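Local coordinates for rutinosidase (Aspergillus niger, PDB 6I1A), which is a secreted glycosidase of family 5 that releases the disaccharide rutinose from flavonoid glycosides such as rutin, at residues V25-W30 against K118-Y123; S35-L40 against E68-T73; T73-A78 against T339-G344. All blocks are in the same frame, centred on the assembly; numbering follows the deposited sequence.

Contact 1: residues V25-W30 against K118-Y123; sequences VNLGGW and KEIADY
Ile120 of helix 113-128 meets two side chains, Trp30 and Leu27, that leave the chain just after strand 22-26. Its two branches divide the work. CG1 carries the closer contact, lying 3.6 Å from Trp30 CH2, so the far corner of the benzo ring is what touches; the methylene approaches the ring obliquely. Ile120 CB comes nearly as close, 3.8 Å from the same Trp30 CH2. The other branch, CG2, faces Leu27 CD1 at 4.1 Å. This division follows from the isoleucine torsion: with chi1 at -67°, CG1 sits beside the backbone N while CG2 is anti to it, and the CG1 methylene goes to the indole and the CG2 methyl to Leu27. With CG anti to the backbone N of Trp30 (chi1 175°), the indole extends toward helix 113-128, and it is further held at its polar end, where NE1 donates to the carbonyl O of Tyr71. The three side chains are buried, and Ile93 of strand 90-95 touches both Trp30 and Leu27, while Ile80 of helix 77-85 touches Ile120. No hydrogen bond crosses between the segments; the contact is apolar packing. Helix 113-128 connects strand 90-95 to strand 131-136, a beta-alpha-beta crossover, and packs on the loop that follows strand 22-26, at the boundary between the barrel strands and the surrounding helices of a TIM barrel, the fold of glycosyl hydrolase family 5.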
ATOM      1  N   VAL A  25      14.051  21.581   5.920  1.00 12.29           N
ATOM      2  CA  VAL A  25      12.900  21.549   6.819  0.60 12.15           C
ATOM      3  C   VAL A  25      11.726  22.325   6.210  1.00 11.81           C
ATOM      4  O   VAL A  25      11.935  23.330   5.497  1.00 12.19           O
ATOM      5  CB  VAL A  25      13.336  22.082   8.206  0.60 14.01           C
ATOM      6  CG1 VAL A  25      13.561  23.579   8.226  0.60 13.72           C
ATOM      7  CG2 VAL A  25      12.367  21.654   9.274  0.60 12.75           C
ATOM      8  N   ASN A  26      10.538  21.917   6.612  1.00 10.80           N
ATOM      9  CA  ASN A  26       9.326  22.717   6.389  1.00 11.03           C
ATOM     10  C   ASN A  26       9.185  23.747   7.478  1.00 12.20           C
ATOM     11  O   ASN A  26       9.490  23.475   8.646  1.00 13.84           O
ATOM     12  CB  ASN A  26       8.075  21.867   6.405  1.00 11.58           C
ATOM     13  CG  ASN A  26       7.952  21.042   5.135  1.00 11.85           C
ATOM     14  OD1 ASN A  26       7.365  21.553   4.160  1.00 12.00           O
ATOM     15  ND2 ASN A  26       8.545  19.845   5.093  1.00 11.03           N
ATOM     16  N   LEU A  27       8.750  24.945   7.093  1.00 12.42           N
ATOM     17  CA  LEU A  27       8.302  25.967   8.056  1.00 11.20           C
ATOM     18  C   LEU A  27       6.781  25.875   8.113  1.00 12.91           C
ATOM     19  O   LEU A  27       6.058  26.864   7.791  1.00 13.47           O
ATOM     20  CB  LEU A  27       8.847  27.341   7.670  1.00 12.58           C
ATOM     21  CG  LEU A  27      10.333  27.508   7.522  1.00 13.19           C
ATOM     22  CD1 LEU A  27      10.707  28.941   7.199  1.00 13.99           C
ATOM     23  CD2 LEU A  27      11.105  27.033   8.753  1.00 14.75           C
ATOM     24  N   GLY A  28       6.237  24.724   8.472  1.00 12.62           N
ATOM     25  CA  GLY A  28       4.808  24.524   8.547  1.00 12.67           C
ATOM     26  C   GLY A  28       4.182  25.151   9.767  1.00 13.41           C
ATOM     27  O   GLY A  28       4.864  25.472  10.737  1.00 14.72           O
ATOM     28  N   GLY A  29       2.863  25.325   9.761  1.00 13.22           N
ATOM     29  CA  GLY A  29       2.153  25.855  10.910  1.00 12.81           C
ATOM     30  C   GLY A  29       2.445  27.306  11.155  1.00 14.77           C
ATOM     31  O   GLY A  29       2.080  27.820  12.219  1.00 16.19           O
ATOM     32  N   TRP A  30       3.030  27.983  10.183  1.00 13.64           N
ATOM     33  CA  TRP A  30       3.508  29.390  10.317  1.00 13.15           C
ATOM     34  C   TRP A  30       2.586  30.299   9.508  1.00 13.29           C
ATOM     35  O   TRP A  30       1.837  31.109  10.105  1.00 13.64           O
ATOM     36  CB  TRP A  30       4.949  29.500   9.900  1.00 12.22           C
ATOM     37  CG  TRP A  30       5.496  30.896   9.876  1.00 13.36           C
ATOM     38  CD1 TRP A  30       5.245  31.930  10.757  1.00 13.97           C
ATOM     39  CD2 TRP A  30       6.443  31.414   8.936  1.00 13.51           C
ATOM     40  NE1 TRP A  30       5.962  33.045  10.408  1.00 14.84           N
ATOM     41  CE2 TRP A  30       6.714  32.761   9.285  1.00 14.87           C
ATOM     42  CE3 TRP A  30       7.082  30.887   7.815  1.00 14.27           C
ATOM     43  CZ2 TRP A  30       7.621  33.524   8.556  1.00 15.11           C
ATOM     44  CZ3 TRP A  30       7.932  31.673   7.100  1.00 14.50           C
ATOM     45  CH2 TRP A  30       8.232  32.966   7.467  1.00 15.88           C
ATOM     46  N   LYS A 118       9.312  37.079   2.875  1.00 16.91           N
ATOM     47  CA  LYS A 118      10.489  37.761   2.328  1.00 16.53           C
ATOM     48  C   LYS A 118      11.565  38.042   3.409  1.00 15.58           C
ATOM     49  O   LYS A 118      12.747  37.794   3.119  1.00 16.35           O
ATOM     50  CB  LYS A 118      10.014  39.061   1.729  1.00 19.42           C
ATOM     51  CG  LYS A 118      11.197  39.829   1.143  1.00 20.56           C
ATOM     52  CD  LYS A 118      10.806  41.060   0.313  1.00 25.70           C
ATOM     53  CE  LYS A 118      12.028  41.860  -0.075  1.00 26.31           C
ATOM     54  NZ  LYS A 118      13.011  41.064  -0.849  1.00 25.67           N
ATOM     55  N   GLU A 119      11.157  38.460   4.608  1.00 16.58           N
ATOM     56  CA  GLU A 119      12.180  38.750   5.673  1.00 20.25           C
ATOM     57  C   GLU A 119      12.972  37.472   5.988  1.00 17.85           C
ATOM     58  O   GLU A 119      14.239  37.486   6.021  1.00 17.40           O
ATOM     59  CB  GLU A 119      11.521  39.277   6.938  1.00 24.28           C
ATOM     60  CG  GLU A 119      12.595  39.760   7.885  1.00 33.00           C
ATOM     61  CD  GLU A 119      12.305  39.724   9.370  1.00 47.16           C
ATOM     62  OE1 GLU A 119      12.189  38.597   9.924  1.00 47.81           O
ATOM     63  OE2 GLU A 119      12.286  40.831   9.979  1.00 49.33           O
ATOM     64  N   ILE A 120      12.242  36.360   6.147  1.00 16.88           N
ATOM     65  CA  ILE A 120      12.930  35.098   6.518  1.00 15.34           C
ATOM     66  C   ILE A 120      13.708  34.542   5.337  1.00 15.60           C
ATOM     67  O   ILE A 120      14.842  34.051   5.490  1.00 16.28           O
ATOM     68  CB  ILE A 120      11.878  34.083   7.039  1.00 16.39           C
ATOM     69  CG1 ILE A 120      11.290  34.583   8.373  1.00 19.07           C
ATOM     70  CG2 ILE A 120      12.483  32.676   7.101  1.00 17.74           C
ATOM     71  CD1 ILE A 120      12.267  34.856   9.500  1.00 22.88           C
ATOM     72  N   ALA A 121      13.126  34.491   4.127  1.00 14.80           N
ATOM     73  CA  ALA A 121      13.812  33.945   2.950  1.00 15.82           C
ATOM     74  C   ALA A 121      15.076  34.761   2.661  1.00 15.10           C
ATOM     75  O   ALA A 121      16.149  34.166   2.384  1.00 16.45           O
ATOM     76  CB  ALA A 121      12.841  33.935   1.765  1.00 16.96           C
ATOM     77  N   ASP A 122      14.948  36.092   2.676  1.00 17.29           N
ATOM     78  CA  ASP A 122      16.123  36.953   2.360  1.00 18.45           C
ATOM     79  C   ASP A 122      17.232  36.680   3.393  1.00 16.72           C
ATOM     80  O   ASP A 122      18.397  36.607   2.965  1.00 17.84           O
ATOM     81  CB  ASP A 122      15.772  38.422   2.417  1.00 19.25           C
ATOM     82  CG  ASP A 122      14.967  38.949   1.232  1.00 24.51           C
ATOM     83  OD1 ASP A 122      14.609  38.136   0.386  1.00 21.79           O
ATOM     84  OD2 ASP A 122      14.555  40.110   1.284  1.00 23.60           O
ATOM     85  N   TYR A 123      16.870  36.511   4.657  1.00 16.31           N
ATOM     86  CA  TYR A 123      17.881  36.269   5.719  1.00 16.85           C
ATOM     87  C   TYR A 123      18.571  34.943   5.447  1.00 16.15           C
ATOM     88  O   TYR A 123      19.818  34.782   5.517  1.00 17.03           O
ATOM     89  CB  TYR A 123      17.240  36.307   7.096  1.00 16.71           C
ATOM     90  CG  TYR A 123      18.257  36.040   8.178  1.00 17.53           C
ATOM     91  CD1 TYR A 123      19.164  37.017   8.554  1.00 19.13           C
ATOM     92  CD2 TYR A 123      18.364  34.800   8.793  1.00 17.01           C
ATOM     93  CE1 TYR A 123      20.144  36.760   9.522  1.00 20.27           C
ATOM     94  CE2 TYR A 123      19.294  34.538   9.779  1.00 17.90           C
ATOM     95  CZ  TYR A 123      20.215  35.518  10.118  1.00 18.66           C
ATOM     96  OH  TYR A 123      21.144  35.296  11.110  1.00 20.92           O
TER

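Contact 2: residues S35-L40 against E68-T73; sequences STIDSL and EHRYAT. With NAG (2-acetamido-2-deoxy-beta-D-glucopyranose), chain G; EDO (1,2-ethanediol), chain M; EDO (1,2-ethanediol), chain U.
An N-cap that doubles as a salt-bridge partner joins two helices of this TIM-barrel enzyme: Asp38, placed right before helix 39-45, is bound by Arg70 of helix 63-73. Asp38 OD1 accepts from the backbone N of Phe41, capping the helix, whereas OD2 accepts a hydrogen bond from Arg70 NH1 at 2.9 Å with an N-H...O angle of 161°. One oxygen and one nitrogen make the bridge; it is not a bidentate pair, since OD1 is engaged in the cap and Arg70 NH2 stays 3.8 Å from Asp38 OD2. The carboxylate and guanidinium planes are accordingly turned 59° apart. OD2 lies at the edge of the guanidinium and near its plane, but is itself met from above the carboxylate plane. Arg70 reaches it with CG anti to the backbone N (chi1 -175°) and the chain extended from CG to NE, so the group is delivered far from its helix. There NH2 donates to Gly29 O, NE makes a weak bond to Gln33 OE1, and Phe41 adds a cation-pi contact. With these several partners the guanidinium is probably fixed in its rotation, and the nearby carboxylate would balance its charge. Apolar help is slight: Ile37 CG2 stands at the guanidinium edge, 4.5 Å from Arg70 NH2. Next to the contact, an ethanediol, probably from the crystallisation liquor, joins Ser35 O and Ser39 OG through its O2, each at 2.8 Å, and a protein-linked glycan sugar brings its C6 to 3.6 Å from Leu40 CA. Where helix 63-73 ends, Thr73 OG1 donates back to His69 O at 2.8 Å, and Thr73 CG2 rests 3.7 Å above one face of the His69 ring, offset toward its rim.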
ATOM      1  N   SER A  35      -4.431  22.215  13.460  1.00 16.18           N
ATOM      2  CA  SER A  35      -4.738  21.914  14.887  1.00 14.80           C
ATOM      3  C   SER A  35      -3.609  21.149  15.564  1.00 15.98           C
ATOM      4  O   SER A  35      -3.327  21.436  16.730  1.00 17.26           O
ATOM      5  CB  SER A  35      -6.019  21.172  14.994  1.00 16.19           C
ATOM      6  OG  SER A  35      -5.965  19.861  14.456  1.00 17.13           O
ATOM      7  N   THR A  36      -2.947  20.198  14.910  1.00 15.60           N
ATOM      8  CA  THR A  36      -1.984  19.323  15.595  1.00 16.91           C
ATOM      9  C   THR A  36      -0.661  20.015  15.898  1.00 16.51           C
ATOM     10  O   THR A  36       0.112  19.524  16.731  1.00 17.05           O
ATOM     11  CB  THR A  36      -1.780  18.080  14.732  1.00 18.09           C
ATOM     12  OG1 THR A  36      -1.408  18.492  13.415  1.00 19.44           O
ATOM     13  CG2 THR A  36      -3.040  17.265  14.681  1.00 19.43           C
ATOM     14  N   ILE A  37      -0.294  21.073  15.164  1.00 16.08           N
ATOM     15  CA  ILE A  37       1.091  21.601  15.242  1.00 14.71           C
ATOM     16  C   ILE A  37       1.360  22.362  16.551  1.00 15.51           C
ATOM     17  O   ILE A  37       2.467  22.359  17.069  1.00 15.88           O
ATOM     18  CB  ILE A  37       1.378  22.489  14.007  1.00 16.27           C
ATOM     19  CG1 ILE A  37       1.315  21.570  12.784  1.00 16.68           C
ATOM     20  CG2 ILE A  37       2.718  23.194  14.174  1.00 18.00           C
ATOM     21  CD1 ILE A  37       1.442  22.304  11.433  1.00 16.59           C
ATOM     22  N   ASP A  38       0.340  23.063  17.061  1.00 15.96           N
ATOM     23  CA  ASP A  38       0.481  23.946  18.258  1.00 15.19           C
ATOM     24  C   ASP A  38      -0.864  23.836  19.006  1.00 16.59           C
ATOM     25  O   ASP A  38      -1.882  24.428  18.608  1.00 16.32           O
ATOM     26  CB  ASP A  38       0.883  25.354  17.882  1.00 16.99           C
ATOM     27  CG  ASP A  38       1.098  26.315  19.036  1.00 17.30           C
ATOM     28  OD1 ASP A  38       0.532  26.074  20.099  1.00 18.92           O
ATOM     29  OD2 ASP A  38       1.776  27.321  18.823  1.00 21.01           O
ATOM     30  N   SER A  39      -0.897  23.023  20.065  1.00 16.01           N
ATOM     31  CA  SER A  39      -2.157  22.750  20.809  1.00 16.64           C
ATOM     32  C   SER A  39      -2.619  24.009  21.564  1.00 15.84           C
ATOM     33  O   SER A  39      -3.821  24.181  21.607  1.00 17.74           O
ATOM     34  CB  SER A  39      -1.938  21.586  21.807  1.00 17.93           C
ATOM     35  OG  SER A  39      -1.512  20.431  21.094  1.00 19.73           O
ATOM     36  N   LEU A  40      -1.695  24.778  22.118  1.00 16.02           N
ATOM     37  CA  LEU A  40      -2.101  25.963  22.937  1.00 17.36           C
ATOM     38  C   LEU A  40      -2.755  26.968  21.995  1.00 20.75           C
ATOM     39  O   LEU A  40      -3.891  27.406  22.278  1.00 18.29           O
ATOM     40  CB  LEU A  40      -0.889  26.563  23.619  1.00 20.30           C
ATOM     41  CG  LEU A  40      -1.160  27.836  24.420  1.00 22.60           C
ATOM     42  CD1 LEU A  40      -2.315  27.620  25.393  1.00 25.26           C
ATOM     43  CD2 LEU A  40       0.107  28.236  25.163  1.00 27.86           C
ATOM     44  N   GLU A  68      -1.490  37.720  12.378  1.00 16.28           N
ATOM     45  CA  GLU A  68      -0.320  38.573  12.147  1.00 16.56           C
ATOM     46  C   GLU A  68       0.671  38.405  13.298  1.00 17.17           C
ATOM     47  O   GLU A  68       1.896  38.404  13.101  1.00 18.57           O
ATOM     48  CB  GLU A  68      -0.737  40.040  12.051  1.00 18.21           C
ATOM     49  CG  GLU A  68      -1.457  40.383  10.750  1.00 18.63           C
ATOM     50  CD  GLU A  68      -0.651  40.397   9.458  1.00 17.91           C
ATOM     51  OE1 GLU A  68       0.575  40.357   9.541  1.00 20.34           O
ATOM     52  OE2 GLU A  68      -1.264  40.463   8.359  1.00 19.58           O
ATOM     53  N   HIS A  69       0.153  38.278  14.526  1.00 18.24           N
ATOM     54  CA  HIS A  69       1.050  38.097  15.689  1.00 19.79           C
ATOM     55  C   HIS A  69       1.817  36.772  15.534  1.00 18.10           C
ATOM     56  O   HIS A  69       3.035  36.732  15.758  1.00 19.36           O
ATOM     57  CB  HIS A  69       0.250  38.150  16.999  1.00 19.93           C
ATOM     58  CG  HIS A  69       1.116  37.871  18.173  1.00 22.55           C
ATOM     59  ND1 HIS A  69       1.998  38.815  18.658  1.00 30.42           N
ATOM     60  CD2 HIS A  69       1.314  36.740  18.884  1.00 26.00           C
ATOM     61  CE1 HIS A  69       2.641  38.307  19.698  1.00 25.94           C
ATOM     62  NE2 HIS A  69       2.264  37.044  19.854  1.00 29.58           N
ATOM     63  N   ARG A  70       1.127  35.697  15.154  1.00 17.30           N
ATOM     64  CA  ARG A  70       1.806  34.403  14.924  1.00 15.58           C
ATOM     65  C   ARG A  70       2.813  34.518  13.789  1.00 15.34           C
ATOM     66  O   ARG A  70       3.931  33.951  13.898  1.00 16.73           O
ATOM     67  CB  ARG A  70       0.760  33.333  14.643  1.00 16.45           C
ATOM     68  CG  ARG A  70       1.354  31.921  14.514  1.00 17.89           C
ATOM     69  CD  ARG A  70       0.308  30.844  14.562  1.00 18.23           C
ATOM     70  NE  ARG A  70       0.807  29.501  14.375  1.00 17.66           N
ATOM     71  CZ  ARG A  70       1.284  28.692  15.336  1.00 20.14           C
ATOM     72  NH1 ARG A  70       1.375  29.155  16.586  1.00 19.15           N
ATOM     73  NH2 ARG A  70       1.708  27.481  15.045  1.00 18.13           N
ATOM     74  N   TYR A  71       2.436  35.145  12.674  1.00 15.68           N
ATOM     75  CA  TYR A  71       3.405  35.341  11.560  1.00 16.39           C
ATOM     76  C   TYR A  71       4.702  35.998  12.051  1.00 16.54           C
ATOM     77  O   TYR A  71       5.818  35.666  11.677  1.00 17.46           O
ATOM     78  CB  TYR A  71       2.833  36.163  10.398  1.00 16.24           C
ATOM     79  CG  TYR A  71       1.512  35.679   9.831  1.00 15.33           C
ATOM     80  CD1 TYR A  71       1.175  34.332   9.827  1.00 15.04           C
ATOM     81  CD2 TYR A  71       0.687  36.537   9.145  1.00 15.87           C
ATOM     82  CE1 TYR A  71      -0.032  33.867   9.349  1.00 14.30           C
ATOM     83  CE2 TYR A  71      -0.486  36.087   8.585  1.00 15.20           C
ATOM     84  CZ  TYR A  71      -0.846  34.744   8.641  1.00 14.47           C
ATOM     85  OH  TYR A  71      -2.032  34.313   8.103  1.00 14.98           O
ATOM     86  N   ALA A  72       4.526  37.040  12.869  1.00 18.07           N
ATOM     87  CA  ALA A  72       5.675  37.824  13.349  1.00 18.56           C
ATOM     88  C   ALA A  72       6.505  37.084  14.392  1.00 19.09           C
ATOM     89  O   ALA A  72       7.694  37.441  14.507  1.00 23.38           O
ATOM     90  CB  ALA A  72       5.095  39.113  13.913  1.00 19.60           C
ATOM     91  N   THR A  73       5.980  36.108  15.095  1.00 19.99           N
ATOM     92  CA  THR A  73       6.667  35.533  16.263  1.00 20.43           C
ATOM     93  C   THR A  73       7.026  34.058  16.149  1.00 22.39           C
ATOM     94  O   THR A  73       8.013  33.665  16.781  1.00 21.94           O
ATOM     95  CB  THR A  73       5.843  35.756  17.514  1.00 20.20           C
ATOM     96  OG1 THR A  73       4.585  35.109  17.382  1.00 23.39           O
ATOM     97  CG2 THR A  73       5.720  37.229  17.841  1.00 23.78           C
TER
HETATM   98  C1  NAG G 405      -1.700  20.071  25.678  1.00 24.93           C
HETATM   99  C2  NAG G 405      -2.047  19.642  27.112  1.00 26.25           C
HETATM  100  C3  NAG G 405      -3.253  20.418  27.577  1.00 28.82           C
HETATM  101  C4  NAG G 405      -2.995  21.879  27.471  1.00 26.54           C
HETATM  102  C5  NAG G 405      -2.704  22.133  25.992  1.00 25.86           C
HETATM  103  C6  NAG G 405      -2.467  23.579  25.629  1.00 29.05           C
HETATM  104  C7  NAG G 405      -1.422  17.302  27.462  1.00 40.28           C
HETATM  105  C8  NAG G 405      -0.217  17.811  28.186  1.00 35.86           C
HETATM  106  N2  NAG G 405      -2.374  18.192  27.079  1.00 33.44           N
HETATM  107  O3  NAG G 405      -3.527  20.018  28.928  1.00 29.62           O
HETATM  108  O4  NAG G 405      -4.201  22.646  27.824  1.00 22.54           O
HETATM  109  O5  NAG G 405      -1.473  21.422  25.719  1.00 24.66           O
HETATM  110  O6  NAG G 405      -1.456  24.108  26.494  1.00 32.52           O
HETATM  111  O7  NAG G 405      -1.474  16.127  27.129  1.00 53.64           O
HETATM  112  C1  EDO M 411      -5.446  20.598  19.382  1.00 28.15           C
HETATM  113  O1  EDO M 411      -5.090  20.820  20.744  1.00 32.69           O
HETATM  114  C2  EDO M 411      -4.541  19.564  18.806  1.00 28.24           C
HETATM  115  O2  EDO M 411      -3.159  19.779  18.947  1.00 23.02           O
HETATM  116  C1  EDO U 419       0.084  14.831  11.990  1.00 37.22           C
HETATM  117  O1  EDO U 419      -1.014  14.568  12.861  1.00 38.01           O
HETATM  118  C2  EDO U 419       1.055  15.871  12.504  1.00 28.68           C
HETATM  119  O2  EDO U 419       0.653  17.252  12.278  1.00 28.72           O

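Contact 3: residues T73-A78 against T339-G344; sequences TLITKA and TAKFTG. Unlike the reference sequence in segment 73-78: Leu74 (reference Trp).
Lys341 reaches from the loop that follows strand 334-337 to Leu74 and Ile75, in the short link between helices 63-73 and 77-85. The loop arrives through a cis peptide bond ahead of Thr339, whose OG1 is hydrogen-bonded to Asn26 O and to Gly28 N, anchoring the loop to the end of strand 22-26. Ala340 then points its CB toward the link. Lys341 carries the contact. Its chi1 of -145° departs from a staggered value, but beyond CG the chain is extended, and it runs antiparallel alongside the Ile75 side chain, with Lys341 CD 4.2 Å from Ile75 CD1. The same CD lies 3.4 Å from Leu74 O, and the ammonium nitrogen NZ donates to that carbonyl at 2.7 Å, with a C=O...N angle of 154° and a 20° tilt from the carbonyl plane. NZ also gives a weak bond of 3.0 Å to a water, which is 3.1 Å from Thr76 OG1 and so ties the lysine to the N-cap of helix 77-85. There Thr76 OG1 accepts weakly from Ala78 N at 3.3 Å, while Asp79 OD2 accepts from Thr76 N. After the lysine the loop moves on from the link, and Phe342 turns its CB away from it. A single lysine thus gathers a main-chain carbonyl, a water and, as a long weak ion pair, Asp79 OD1, while its aliphatic stem touches Ile75 CD1; its charge is probably spread over polar partners rather than matched by one close carboxylate.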
ATOM      1  N   THR A  73       5.980  36.108  15.095  1.00 19.99           N
ATOM      2  CA  THR A  73       6.667  35.533  16.263  1.00 20.43           C
ATOM      3  C   THR A  73       7.026  34.058  16.149  1.00 22.39           C
ATOM      4  O   THR A  73       8.013  33.665  16.781  1.00 21.94           O
ATOM      5  CB  THR A  73       5.843  35.756  17.514  1.00 20.20           C
ATOM      6  OG1 THR A  73       4.585  35.109  17.382  1.00 23.39           O
ATOM      7  CG2 THR A  73       5.720  37.229  17.841  1.00 23.78           C
ATOM      8  N   LEU A  74       6.320  33.243  15.386  1.00 19.76           N
ATOM      9  CA  LEU A  74       6.567  31.776  15.459  1.00 19.16           C
ATOM     10  C   LEU A  74       7.913  31.423  14.836  1.00 18.55           C
ATOM     11  O   LEU A  74       8.654  30.595  15.392  1.00 19.77           O
ATOM     12  CB  LEU A  74       5.455  31.015  14.743  1.00 20.44           C
ATOM     13  CG  LEU A  74       5.563  29.489  14.829  1.00 22.67           C
ATOM     14  CD1 LEU A  74       5.173  28.956  16.221  1.00 23.21           C
ATOM     15  CD2 LEU A  74       4.702  28.793  13.795  1.00 24.33           C
ATOM     16  N   ILE A  75       8.200  31.964  13.645  1.00 17.78           N
ATOM     17  CA  ILE A  75       9.473  31.714  12.913  1.00 18.23           C
ATOM     18  C   ILE A  75      10.217  33.013  12.797  1.00 20.54           C
ATOM     19  O   ILE A  75       9.711  33.978  12.204  1.00 20.58           O
ATOM     20  CB  ILE A  75       9.274  31.057  11.528  1.00 17.64           C
ATOM     21  CG1 ILE A  75       8.540  29.730  11.664  1.00 19.21           C
ATOM     22  CG2 ILE A  75      10.595  30.957  10.770  1.00 19.00           C
ATOM     23  CD1 ILE A  75       9.287  28.629  12.376  1.00 18.57           C
ATOM     24  N   THR A  76      11.422  33.078  13.366  1.00 20.96           N
ATOM     25  CA  THR A  76      12.248  34.288  13.315  1.00 20.31           C
ATOM     26  C   THR A  76      13.633  33.960  12.796  1.00 20.83           C
ATOM     27  O   THR A  76      13.969  32.815  12.498  1.00 19.72           O
ATOM     28  CB  THR A  76      12.318  34.937  14.713  1.00 23.14           C
ATOM     29  OG1 THR A  76      13.134  34.053  15.483  1.00 24.06           O
ATOM     30  CG2 THR A  76      10.958  35.152  15.333  1.00 24.79           C
ATOM     31  N   LYS A  77      14.468  34.964  12.648  1.00 20.35           N
ATOM     32  CA  LYS A  77      15.863  34.750  12.218  1.00 20.03           C
ATOM     33  C   LYS A  77      16.582  33.788  13.162  1.00 20.13           C
ATOM     34  O   LYS A  77      17.413  33.003  12.679  1.00 19.08           O
ATOM     35  CB  LYS A  77      16.557  36.101  12.147  1.00 22.97           C
ATOM     36  CG  LYS A  77      16.081  36.953  10.996  1.00 28.63           C
ATOM     37  CD  LYS A  77      16.689  38.302  11.074  1.00 31.66           C
ATOM     38  CE  LYS A  77      16.130  39.210  10.020  1.00 39.60           C
ATOM     39  NZ  LYS A  77      16.855  40.490  10.104  1.00 45.23           N
ATOM     40  N   ALA A  78      16.265  33.816  14.462  1.00 19.21           N
ATOM     41  CA  ALA A  78      16.848  32.881  15.446  1.00 19.70           C
ATOM     42  C   ALA A  78      16.559  31.427  15.020  1.00 17.49           C
ATOM     43  O   ALA A  78      17.482  30.595  15.176  1.00 17.92           O
ATOM     44  CB  ALA A  78      16.284  33.151  16.833  1.00 22.64           C
ATOM     45  N   THR A 339       8.217  19.067  11.033  1.00 12.04           N
ATOM     46  CA  THR A 339       8.379  20.477  10.653  1.00 12.82           C
ATOM     47  C   THR A 339       9.370  21.135  11.591  1.00 13.75           C
ATOM     48  O   THR A 339       9.817  20.511  12.613  1.00 12.90           O
ATOM     49  CB  THR A 339       7.000  21.125  10.654  1.00 13.11           C
ATOM     50  OG1 THR A 339       7.098  22.489  10.219  1.00 13.65           O
ATOM     51  CG2 THR A 339       6.302  21.105  11.999  1.00 13.36           C
ATOM     52  N   ALA A 340       9.767  22.380  11.331  1.00 13.26           N
ATOM     53  CA  ALA A 340      10.799  23.052  12.128  1.00 13.86           C
ATOM     54  C   ALA A 340      10.379  23.171  13.595  1.00 14.46           C
ATOM     55  O   ALA A 340      11.244  22.852  14.478  1.00 15.80           O
ATOM     56  CB  ALA A 340      11.035  24.431  11.556  1.00 13.60           C
ATOM     57  N   LYS A 341       9.177  23.611  13.861  1.00 14.02           N
ATOM     58  CA  LYS A 341       8.729  23.971  15.218  1.00 16.12           C
ATOM     59  C   LYS A 341       7.362  23.364  15.423  1.00 16.45           C
ATOM     60  O   LYS A 341       6.438  23.684  14.704  1.00 16.39           O
ATOM     61  CB  LYS A 341       8.709  25.500  15.302  1.00 20.97           C
ATOM     62  CG  LYS A 341       9.097  26.092  16.623  1.00 33.60           C
ATOM     63  CD  LYS A 341       9.640  27.469  16.356  1.00 33.90           C
ATOM     64  CE  LYS A 341      10.107  28.119  17.598  1.00 36.83           C
ATOM     65  NZ  LYS A 341       9.996  29.571  17.455  1.00 33.44           N
ATOM     66  N   PHE A 342       7.194  22.508  16.443  1.00 14.82           N
ATOM     67  CA  PHE A 342       5.975  21.757  16.671  1.00 15.06           C
ATOM     68  C   PHE A 342       5.811  21.561  18.172  1.00 16.64           C
ATOM     69  O   PHE A 342       6.771  21.008  18.786  1.00 18.45           O
ATOM     70  CB  PHE A 342       6.092  20.419  15.954  1.00 14.33           C
ATOM     71  CG  PHE A 342       4.846  19.599  15.887  1.00 14.41           C
ATOM     72  CD1 PHE A 342       4.349  18.986  17.041  1.00 13.63           C
ATOM     73  CD2 PHE A 342       4.207  19.290  14.695  1.00 14.30           C
ATOM     74  CE1 PHE A 342       3.237  18.182  16.983  1.00 14.53           C
ATOM     75  CE2 PHE A 342       3.125  18.460  14.639  1.00 15.79           C
ATOM     76  CZ  PHE A 342       2.607  17.909  15.779  1.00 16.21           C
ATOM     77  N   THR A 343       4.719  22.051  18.729  1.00 16.02           N
ATOM     78  CA  THR A 343       4.473  21.901  20.203  1.00 15.74           C
ATOM     79  C   THR A 343       3.217  21.111  20.486  1.00 17.50           C
ATOM     80  O   THR A 343       2.903  20.928  21.733  1.00 20.26           O
ATOM     81  CB  THR A 343       4.473  23.245  20.901  1.00 16.90           C
ATOM     82  OG1 THR A 343       3.419  23.976  20.284  1.00 18.55           O
ATOM     83  CG2 THR A 343       5.812  23.910  20.777  1.00 17.20           C
ATOM     84  N   GLY A 344       2.548  20.536  19.504  1.00 15.23           N
ATOM     85  CA  GLY A 344       1.347  19.731  19.650  1.00 15.02           C
ATOM     86  C   GLY A 344       1.575  18.577  20.608  1.00 15.87           C
ATOM     87  O   GLY A 344       2.576  17.872  20.465  1.00 16.59           O
TER
HETATM   88  O   HOH W   1      11.200  32.235  17.033  1.00 44.14           O

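How the contacts relate
Contact 1 is the core member, apolar and free of bonds between its segments, deep beside the barrel strands. Contact 2 is largely buried yet charged, although it is centred farthest from the middle of the chain; contact 3 is the less buried of these two and rests on a lysine and a water. Contacts 2 and 3 share Thr73, where helix 63-73 ends and the link to helix 77-85 begins. Segment 25-30 is the hub, hydrogen-bonded to both other contacts; toward contact 3 this includes a main-chain pair, Asn26 O with Ala340 N at 2.9 Å. Packing, an ion pair and a lysine-to-carbonyl bond thus adjoin one another around one strand end.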